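Local coordinates for protein stress response kinase A (Escherichia coli, PDB 1ZYL) that phosphorylates itself and other proteins on serine and threonine using ATP, and probably suppresses the effects of stress linked to reactive oxygen species, at residues R51-A64 and L95-S108. Residues are numbered along the deposited sequence; the frame is centred on the assembly and turned at random.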
loop_
_atom_site.group_PDB
_atom_site.type_symbol
_atom_site.label_atom_id
_atom_site.label_comp_id
_atom_site.label_asym_id
_atom_site.label_seq_id
_atom_site.Cartn_x
_atom_site.Cartn_y
_atom_site.Cartn_z
ATOM N N ARG A 51 -17.464 -5.224 -17.987
ATOM C CA ARG A 51 -16.710 -5.754 -16.850
ATOM C C ARG A 51 -16.705 -4.966 -15.534
ATOM O O ARG A 51 -16.664 -3.734 -15.515
ATOM C CB ARG A 51 -15.272 -6.038 -17.286
ATOM C CG ARG A 51 -15.172 -6.870 -18.562
ATOM C CD ARG A 51 -13.725 -7.199 -18.884
ATOM N NE ARG A 51 -12.874 -6.014 -18.793
ATOM C CZ ARG A 51 -11.552 -6.022 -18.929
ATOM N NH1 ARG A 51 -10.914 -7.160 -19.169
ATOM N NH2 ARG A 51 -10.865 -4.892 -18.812
ATOM N N PHE A 52 -16.741 -5.726 -14.438
ATOM C CA PHE A 52 -16.751 -5.221 -13.060
ATOM C C PHE A 52 -15.888 -6.133 -12.188
ATOM O O PHE A 52 -15.422 -7.182 -12.633
ATOM C CB PHE A 52 -18.172 -5.251 -12.493
ATOM C CG PHE A 52 -18.980 -4.035 -12.795
ATOM C CD1 PHE A 52 -18.702 -2.828 -12.165
ATOM C CD2 PHE A 52 -20.047 -4.100 -13.688
ATOM C CE1 PHE A 52 -19.477 -1.697 -12.413
ATOM C CE2 PHE A 52 -20.833 -2.977 -13.948
ATOM C CZ PHE A 52 -20.548 -1.772 -13.308
ATOM N N VAL A 53 -15.684 -5.733 -10.938
ATOM C CA VAL A 53 -14.912 -6.541 -9.998
ATOM C C VAL A 53 -15.492 -6.365 -8.604
ATOM O O VAL A 53 -15.839 -5.258 -8.205
ATOM C CB VAL A 53 -13.404 -6.148 -9.959
ATOM C CG1 VAL A 53 -12.756 -6.393 -11.303
ATOM C CG2 VAL A 53 -13.246 -4.702 -9.574
ATOM N N VAL A 54 -15.633 -7.461 -7.871
ATOM C CA VAL A 54 -16.147 -7.360 -6.518
ATOM C C VAL A 54 -14.924 -7.501 -5.645
ATOM O O VAL A 54 -14.029 -8.287 -5.956
ATOM C CB VAL A 54 -17.110 -8.501 -6.138
ATOM C CG1 VAL A 54 -18.235 -7.934 -5.287
ATOM C CG2 VAL A 54 -17.627 -9.210 -7.374
ATOM N N LYS A 55 -14.881 -6.741 -4.560
ATOM C CA LYS A 55 -13.755 -6.802 -3.661
ATOM C C LYS A 55 -14.316 -7.136 -2.300
ATOM O O LYS A 55 -15.127 -6.383 -1.759
ATOM C CB LYS A 55 -13.043 -5.446 -3.611
ATOM C CG LYS A 55 -11.596 -5.466 -3.085
ATOM C CD LYS A 55 -11.038 -4.039 -2.980
ATOM C CE LYS A 55 -9.497 -3.991 -2.924
ATOM N NZ LYS A 55 -8.816 -4.114 -4.265
ATOM N N PHE A 56 -13.913 -8.280 -1.758
ATOM C CA PHE A 56 -14.365 -8.659 -0.438
ATOM C C PHE A 56 -13.259 -8.331 0.525
ATOM O O PHE A 56 -12.231 -8.990 0.551
ATOM C CB PHE A 56 -14.701 -10.141 -0.362
ATOM C CG PHE A 56 -16.073 -10.464 -0.848
ATOM C CD1 PHE A 56 -16.383 -10.382 -2.200
ATOM C CD2 PHE A 56 -17.064 -10.833 0.048
ATOM C CE1 PHE A 56 -17.663 -10.666 -2.653
ATOM C CE2 PHE A 56 -18.345 -11.117 -0.395
ATOM C CZ PHE A 56 -18.646 -11.034 -1.750
ATOM N N TYR A 57 -13.474 -7.283 1.301
ATOM C CA TYR A 57 -12.500 -6.843 2.273
ATOM C C TYR A 57 -12.281 -7.943 3.294
ATOM O O TYR A 57 -13.232 -8.440 3.888
ATOM C CB TYR A 57 -13.007 -5.562 2.926
ATOM C CG TYR A 57 -13.016 -4.392 1.963
ATOM C CD1 TYR A 57 -11.833 -3.721 1.652
ATOM C CD2 TYR A 57 -14.197 -3.974 1.339
ATOM C CE1 TYR A 57 -11.818 -2.663 0.750
ATOM C CE2 TYR A 57 -14.192 -2.907 0.424
ATOM C CZ TYR A 57 -12.993 -2.260 0.136
ATOM O OH TYR A 57 -12.945 -1.228 -0.773
ATOM N N ARG A 58 -11.027 -8.334 3.488
ATOM C CA ARG A 58 -10.727 -9.395 4.435
ATOM C C ARG A 58 -11.118 -8.998 5.855
ATOM O O ARG A 58 -10.687 -7.967 6.381
ATOM C CB ARG A 58 -9.236 -9.801 4.358
ATOM C CG ARG A 58 -8.270 -9.183 5.381
ATOM C CD ARG A 58 -7.137 -10.168 5.747
ATOM N NE ARG A 58 -6.349 -10.595 4.585
ATOM C CZ ARG A 58 -5.862 -11.822 4.428
ATOM N NH1 ARG A 58 -5.159 -12.142 3.353
ATOM N NH2 ARG A 58 -6.093 -12.739 5.348
ATOM N N PRO A 59 -11.971 -9.809 6.487
ATOM C CA PRO A 59 -12.424 -9.544 7.851
ATOM C C PRO A 59 -11.270 -9.279 8.806
ATOM O O PRO A 59 -10.154 -9.734 8.583
ATOM C CB PRO A 59 -13.207 -10.806 8.205
ATOM C CG PRO A 59 -12.615 -11.855 7.297
ATOM C CD PRO A 59 -12.472 -11.109 6.012
ATOM N N GLU A 60 -11.555 -8.515 9.853
ATOM C CA GLU A 60 -10.578 -8.160 10.874
ATOM C C GLU A 60 -9.549 -7.098 10.501
ATOM O O GLU A 60 -8.866 -6.565 11.371
ATOM C CB GLU A 60 -9.868 -9.416 11.361
ATOM C CG GLU A 60 -10.843 -10.472 11.830
ATOM C CD GLU A 60 -12.115 -9.856 12.388
ATOM O OE1 GLU A 60 -12.027 -9.054 13.348
ATOM O OE2 GLU A 60 -13.202 -10.172 11.858
ATOM N N ARG A 61 -9.433 -6.776 9.220
ATOM C CA ARG A 61 -8.468 -5.770 8.805
ATOM C C ARG A 61 -9.006 -4.364 9.037
ATOM O O ARG A 61 -8.542 -3.663 9.930
ATOM C CB ARG A 61 -8.105 -5.962 7.333
ATOM C CG ARG A 61 -7.145 -4.934 6.775
ATOM C CD ARG A 61 -6.487 -5.496 5.547
ATOM N NE ARG A 61 -6.106 -4.487 4.564
ATOM C CZ ARG A 61 -5.105 -3.625 4.705
ATOM N NH1 ARG A 61 -4.363 -3.632 5.804
ATOM N NH2 ARG A 61 -4.829 -2.773 3.731
ATOM N N TRP A 62 -9.992 -3.967 8.236
ATOM C CA TRP A 62 -10.602 -2.643 8.330
ATOM C C TRP A 62 -12.027 -2.702 8.884
ATOM O O TRP A 62 -12.739 -3.694 8.705
ATOM C CB TRP A 62 -10.658 -1.993 6.939
ATOM C CG TRP A 62 -9.330 -1.622 6.316
ATOM C CD1 TRP A 62 -9.018 -1.667 4.990
ATOM C CD2 TRP A 62 -8.168 -1.099 6.979
ATOM N NE1 TRP A 62 -7.741 -1.206 4.782
ATOM C CE2 TRP A 62 -7.195 -0.852 5.985
ATOM C CE3 TRP A 62 -7.854 -0.813 8.317
ATOM C CZ2 TRP A 62 -5.925 -0.335 6.285
ATOM C CZ3 TRP A 62 -6.588 -0.297 8.614
ATOM C CH2 TRP A 62 -5.642 -0.065 7.603
ATOM N N THR A 63 -12.451 -1.637 9.554
ATOM C CA THR A 63 -13.813 -1.590 10.069
ATOM C C THR A 63 -14.619 -0.882 9.004
ATOM O O THR A 63 -14.055 -0.308 8.078
ATOM C CB THR A 63 -13.931 -0.781 11.377
ATOM O OG1 THR A 63 -13.392 0.532 11.183
ATOM C CG2 THR A 63 -13.194 -1.476 12.506
ATOM N N ALA A 64 -15.938 -0.924 9.130
ATOM C CA ALA A 64 -16.799 -0.264 8.164
ATOM C C ALA A 64 -16.442 1.229 8.141
ATOM O O ALA A 64 -16.215 1.821 7.077
ATOM C CB ALA A 64 -18.265 -0.472 8.548
ATOM N N LEU A 95 -20.722 0.393 0.472
ATOM C CA LEU A 95 -20.186 -0.695 1.289
ATOM C C LEU A 95 -21.170 -1.818 1.579
ATOM O O LEU A 95 -21.715 -1.898 2.686
ATOM C CB LEU A 95 -19.696 -0.150 2.629
ATOM C CG LEU A 95 -18.406 -0.746 3.174
ATOM C CD1 LEU A 95 -18.443 -0.672 4.700
ATOM C CD2 LEU A 95 -18.231 -2.171 2.685
ATOM N N LEU A 96 -21.388 -2.693 0.606
ATOM C CA LEU A 96 -22.303 -3.805 0.817
ATOM C C LEU A 96 -21.690 -4.780 1.822
ATOM O O LEU A 96 -20.490 -4.729 2.107
ATOM C CB LEU A 96 -22.592 -4.527 -0.505
ATOM C CG LEU A 96 -22.971 -3.686 -1.731
ATOM C CD1 LEU A 96 -23.597 -2.356 -1.300
ATOM C CD2 LEU A 96 -21.730 -3.429 -2.555
ATOM N N ASN A 97 -22.520 -5.666 2.360
ATOM C CA ASN A 97 -22.067 -6.652 3.333
ATOM C C ASN A 97 -22.926 -7.919 3.348
ATOM O O ASN A 97 -24.064 -7.913 3.819
ATOM C CB ASN A 97 -22.053 -6.038 4.733
ATOM C CG ASN A 97 -21.942 -7.082 5.820
ATOM O OD1 ASN A 97 -20.919 -7.749 5.951
ATOM N ND2 ASN A 97 -23.004 -7.241 6.598
ATOM N N HIS A 98 -22.386 -9.009 2.824
ATOM C CA HIS A 98 -23.125 -10.256 2.830
ATOM C C HIS A 98 -22.473 -11.210 3.808
ATOM O O HIS A 98 -21.250 -11.358 3.828
ATOM C CB HIS A 98 -23.158 -10.886 1.443
ATOM C CG HIS A 98 -23.977 -12.134 1.379
ATOM N ND1 HIS A 98 -25.135 -12.297 2.108
ATOM C CD2 HIS A 98 -23.835 -13.260 0.642
ATOM C CE1 HIS A 98 -25.673 -13.466 1.819
ATOM N NE2 HIS A 98 -24.906 -14.070 0.930
ATOM N N GLN A 99 -23.294 -11.855 4.628
ATOM C CA GLN A 99 -22.783 -12.787 5.617
ATOM C C GLN A 99 -21.833 -12.033 6.554
ATOM O O GLN A 99 -22.172 -10.957 7.062
ATOM C CB GLN A 99 -22.059 -13.937 4.911
ATOM C CG GLN A 99 -22.543 -15.327 5.310
ATOM C CD GLN A 99 -24.059 -15.465 5.287
ATOM O OE1 GLN A 99 -24.755 -14.968 6.175
ATOM N NE2 GLN A 99 -24.576 -16.138 4.266
ATOM N N GLY A 100 -20.646 -12.588 6.778
ATOM C CA GLY A 100 -19.694 -11.934 7.658
ATOM C C GLY A 100 -18.596 -11.208 6.906
ATOM O O GLY A 100 -17.511 -10.984 7.438
ATOM N N PHE A 101 -18.879 -10.835 5.663
ATOM C CA PHE A 101 -17.899 -10.145 4.840
ATOM C C PHE A 101 -18.460 -8.856 4.262
ATOM O O PHE A 101 -19.615 -8.816 3.840
ATOM C CB PHE A 101 -17.457 -11.041 3.677
ATOM C CG PHE A 101 -16.754 -12.302 4.101
ATOM C CD1 PHE A 101 -17.388 -13.232 4.925
ATOM C CD2 PHE A 101 -15.459 -12.569 3.659
ATOM C CE1 PHE A 101 -16.742 -14.410 5.303
ATOM C CE2 PHE A 101 -14.803 -13.745 4.028
ATOM C CZ PHE A 101 -15.447 -14.667 4.853
ATOM N N TYR A 102 -17.638 -7.807 4.256
ATOM C CA TYR A 102 -18.016 -6.521 3.681
ATOM C C TYR A 102 -17.512 -6.597 2.253
ATOM O O TYR A 102 -16.664 -7.427 1.949
ATOM C CB TYR A 102 -17.287 -5.380 4.375
ATOM C CG TYR A 102 -17.790 -5.026 5.744
ATOM C CD1 TYR A 102 -18.963 -4.291 5.908
ATOM C CD2 TYR A 102 -17.054 -5.357 6.877
ATOM C CE1 TYR A 102 -19.383 -3.878 7.173
ATOM C CE2 TYR A 102 -17.462 -4.952 8.144
ATOM C CZ TYR A 102 -18.623 -4.208 8.285
ATOM O OH TYR A 102 -18.981 -3.744 9.529
ATOM N N PHE A 103 -18.022 -5.745 1.374
ATOM C CA PHE A 103 -17.547 -5.751 -0.000
ATOM C C PHE A 103 -18.058 -4.563 -0.785
ATOM O O PHE A 103 -19.022 -3.913 -0.383
ATOM C CB PHE A 103 -17.945 -7.042 -0.715
ATOM C CG PHE A 103 -19.430 -7.236 -0.867
ATOM C CD1 PHE A 103 -20.242 -7.442 0.240
ATOM C CD2 PHE A 103 -20.010 -7.279 -2.129
ATOM C CE1 PHE A 103 -21.610 -7.694 0.089
ATOM C CE2 PHE A 103 -21.378 -7.531 -2.287
ATOM C CZ PHE A 103 -22.175 -7.739 -1.179
ATOM N N ALA A 104 -17.393 -4.284 -1.901
ATOM C CA ALA A 104 -17.756 -3.181 -2.774
ATOM C C ALA A 104 -17.547 -3.632 -4.212
ATOM O O ALA A 104 -16.877 -4.629 -4.464
ATOM C CB ALA A 104 -16.894 -1.969 -2.469
ATOM N N VAL A 105 -18.124 -2.899 -5.155
ATOM C CA VAL A 105 -18.001 -3.242 -6.565
ATOM C C VAL A 105 -17.363 -2.080 -7.309
ATOM O O VAL A 105 -17.800 -0.942 -7.172
ATOM C CB VAL A 105 -19.388 -3.551 -7.185
ATOM C CG1 VAL A 105 -19.220 -4.082 -8.586
ATOM C CG2 VAL A 105 -20.132 -4.569 -6.325
ATOM N N PHE A 106 -16.326 -2.357 -8.089
ATOM C CA PHE A 106 -15.661 -1.292 -8.825
ATOM C C PHE A 106 -15.676 -1.522 -10.326
ATOM O O PHE A 106 -15.559 -2.657 -10.793
ATOM C CB PHE A 106 -14.200 -1.138 -8.389
ATOM C CG PHE A 106 -14.018 -0.874 -6.928
ATOM C CD1 PHE A 106 -14.172 -1.892 -5.999
ATOM C CD2 PHE A 106 -13.677 0.397 -6.479
ATOM C CE1 PHE A 106 -13.987 -1.648 -4.644
ATOM C CE2 PHE A 106 -13.491 0.653 -5.126
ATOM C CZ PHE A 106 -13.646 -0.372 -4.205
ATOM N N PRO A 107 -15.811 -0.437 -11.103
ATOM C CA PRO A 107 -15.837 -0.483 -12.566
ATOM C C PRO A 107 -14.505 -1.001 -13.087
ATOM O O PRO A 107 -13.505 -0.291 -13.030
ATOM C CB PRO A 107 -16.051 0.977 -12.953
ATOM C CG PRO A 107 -16.787 1.546 -11.780
ATOM C CD PRO A 107 -16.072 0.931 -10.617
ATOM N N SER A 108 -14.479 -2.233 -13.586
ATOM C CA SER A 108 -13.234 -2.781 -14.110
ATOM C C SER A 108 -12.612 -1.732 -15.022
ATOM O O SER A 108 -13.167 -1.380 -16.066
ATOM C CB SER A 108 -13.486 -4.073 -14.885
ATOM O OG SER A 108 -12.270 -4.601 -15.382
#
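Strands 52-57 and 101-107 run antiparallel in the five-stranded sheet of the N-terminal lobe of this kinase, as in the aminoglycoside phosphotransferase-like fold. Paired Val53 and Phe106 exchange backbone bonds: Phe106 N to Val53 O is 2.9 Å and nearly straight, Val53 N to Phe106 O longer and more bent. Lys55 and Ala104 repeat the pattern. Toward the ends the ladder weakens, at Tyr57 N to Tyr102 O and at Ser108 N to Arg51 O.

On the face carrying Val54, Phe56, Phe103 and Val105, the rings of Phe56 and Phe103 form an offset stack, centroids 4.8 Å apart and planes 6° from parallel. Phe103 CG sits between its backbone N and carbonyl carbon (chi1 64°), which lays the ring alongside Phe56, while its CB stands 3.8 Å above the centre of the Phe56 ring as a CH-pi contact. Phe101 CB meets the edge of the Phe56 ring at CD2, 3.7 Å away, and Val54 CG1 meets the edge of the Phe103 ring. Helix 13-22 covers this face through Ile16 and Ala19. A serine in place of Phe56 would probably leave the Phe103 ring without its stacking partner and open a gap beneath helix 13-22.

On the other face, Tyr57 OH reaches the edge of the Phe106 ring, 3.6 Å from CZ, and Lys55 CB packs 4.0 Å from Phe106 CE1. Apolar contacts thus flank the base of Lys55, whose amine end leads toward Asp217, a probable magnesium ligand, and Ser36, a probable ATP site, consistent with the strand lysine of protein kinases that contacts ATP phosphates.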